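Local coordinates for protein glutathione transferase gst1-6 (Anopheles dirus, PDB 1V2A) that probably detoxifies xenobiotics as a homodimeric Delta-class glutathione transferase, joining glutathione to electrophilic compounds, at residues Leu22-Asn27 / Glu73-Asp78. Residues are numbered along the deposited sequence; the frame is centred on the assembly and turned at random.
Sequences LGITLN and ETYAKD
The hydroxyl OH of Tyr75 is hydrogen-bonded to Asp56 OD2, which ties down the far end of the ring whose near end packs on Ile24. The contact lies in the thioredoxin-like N-terminal domain of the glutathione transferase fold, at the surface where the exits of two helices meet: helix 13-22, whose Schellman motif turns the chain at Gly23 toward strand 27-30, and helix 64-75, which ends as the chain leaves helical geometry at Ala76. Between the two segments the contact is wholly apolar. Ile24 reaches across with its longer branch, and its terminal methyl CD1 touches Tyr75 at CB and at ring atom CD2, 3.5 Å from each. Because CG1 of Ile24 lies anti to the carbonyl carbon (chi1 -53°) and the chain continues extended to CD1, this methyl is carried to the root of the tyrosine, and the two side chains cross at about a right angle. Thr74 places its methyl CG2 3.4 Å above the plane of the ring, over its centre, while Met1 touches both Tyr75 and Ile24 from outside the two segments. Glu73 OE2, two residues before Tyr75, forms a salt bridge with Arg89 NH1 of the second subunit, so the last turn of helix 64-75 serves both this contact and the dimer. One helical exit faces the other most directly at Leu22 and Ala76, whose CA atoms are 6.2 Å apart. There the branched end of the leucine straddles a single methyl, with CD2 of Leu22 4.1 Å and CD1 4.2 Å from Ala76 CB.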
# COMPACT_ATOMS: atom_id res chain seq x y z
N LEU B 22 11.94 16.64 -10.82
CA LEU B 22 11.97 17.79 -9.90
C LEU B 22 13.35 18.40 -9.63
O LEU B 22 13.47 19.29 -8.78
CB LEU B 22 11.35 17.40 -8.56
CG LEU B 22 9.93 16.81 -8.52
CD1 LEU B 22 9.65 16.32 -7.11
CD2 LEU B 22 8.90 17.86 -8.94
N GLY B 23 14.37 17.91 -10.31
CA GLY B 23 15.71 18.45 -10.12
C GLY B 23 16.35 18.17 -8.77
O GLY B 23 17.05 19.04 -8.22
N ILE B 24 16.13 16.98 -8.23
CA ILE B 24 16.70 16.63 -6.93
C ILE B 24 17.95 15.78 -7.11
O ILE B 24 17.96 14.81 -7.88
CB ILE B 24 15.71 15.82 -6.04
CG1 ILE B 24 14.37 16.55 -5.92
CG2 ILE B 24 16.28 15.65 -4.64
CD1 ILE B 24 13.34 15.78 -5.11
N THR B 25 19.02 16.13 -6.40
CA THR B 25 20.25 15.36 -6.49
C THR B 25 20.19 14.19 -5.52
O THR B 25 20.04 14.37 -4.31
CB THR B 25 21.50 16.20 -6.16
OG1 THR B 25 21.67 17.23 -7.15
CG2 THR B 25 22.75 15.32 -6.15
N LEU B 26 20.31 12.99 -6.07
CA LEU B 26 20.29 11.79 -5.27
C LEU B 26 21.68 11.17 -5.26
O LEU B 26 22.25 10.89 -6.32
CB LEU B 26 19.30 10.78 -5.84
CG LEU B 26 17.79 11.03 -5.71
CD1 LEU B 26 17.05 9.87 -6.33
CD2 LEU B 26 17.41 11.17 -4.25
N ASN B 27 22.24 10.97 -4.06
CA ASN B 27 23.54 10.34 -3.93
C ASN B 27 23.25 8.84 -3.96
O ASN B 27 23.01 8.22 -2.93
CB ASN B 27 24.20 10.73 -2.60
CG ASN B 27 25.36 9.80 -2.21
OD1 ASN B 27 26.15 9.38 -3.06
ND2 ASN B 27 25.46 9.50 -0.92
N GLU B 73 6.52 16.50 -1.50
CA GLU B 73 6.12 17.46 -0.47
C GLU B 73 7.29 18.33 -0.06
O GLU B 73 7.15 19.54 0.11
CB GLU B 73 5.57 16.72 0.76
CG GLU B 73 4.45 15.72 0.43
CD GLU B 73 3.72 15.18 1.66
OE1 GLU B 73 4.36 14.63 2.58
OE2 GLU B 73 2.48 15.31 1.68
N THR B 74 8.46 17.72 0.07
CA THR B 74 9.67 18.44 0.47
C THR B 74 10.33 19.28 -0.63
O THR B 74 10.76 20.41 -0.37
CB THR B 74 10.74 17.46 1.00
OG1 THR B 74 10.18 16.68 2.07
CG2 THR B 74 11.93 18.23 1.52
N TYR B 75 10.40 18.75 -1.85
CA TYR B 75 11.08 19.48 -2.92
C TYR B 75 10.28 19.97 -4.12
O TYR B 75 10.79 20.78 -4.90
CB TYR B 75 12.26 18.63 -3.40
CG TYR B 75 13.24 18.33 -2.30
CD1 TYR B 75 13.97 19.36 -1.70
CD2 TYR B 75 13.41 17.04 -1.82
CE1 TYR B 75 14.83 19.10 -0.64
CE2 TYR B 75 14.27 16.77 -0.76
CZ TYR B 75 14.97 17.81 -0.18
OH TYR B 75 15.82 17.57 0.88
N ALA B 76 9.05 19.50 -4.29
CA ALA B 76 8.25 19.93 -5.43
C ALA B 76 7.89 21.41 -5.36
O ALA B 76 7.31 21.87 -4.38
CB ALA B 76 6.98 19.11 -5.52
N LYS B 77 8.26 22.14 -6.40
CA LYS B 77 7.97 23.57 -6.50
C LYS B 77 6.49 23.74 -6.80
O LYS B 77 5.94 24.84 -6.71
CB LYS B 77 8.82 24.19 -7.62
CG LYS B 77 8.38 25.57 -8.09
CD LYS B 77 8.43 26.59 -6.96
CE LYS B 77 7.93 27.95 -7.42
NZ LYS B 77 6.53 27.88 -7.94
N ASP B 78 5.85 22.63 -7.17
CA ASP B 78 4.42 22.61 -7.49
C ASP B 78 3.78 21.45 -6.75
O ASP B 78 4.47 20.61 -6.17
CB ASP B 78 4.20 22.40 -8.99
CG ASP B 78 4.99 23.37 -9.85
OD1 ASP B 78 6.23 23.40 -9.75
OD2 ASP B 78 4.36 24.11 -10.63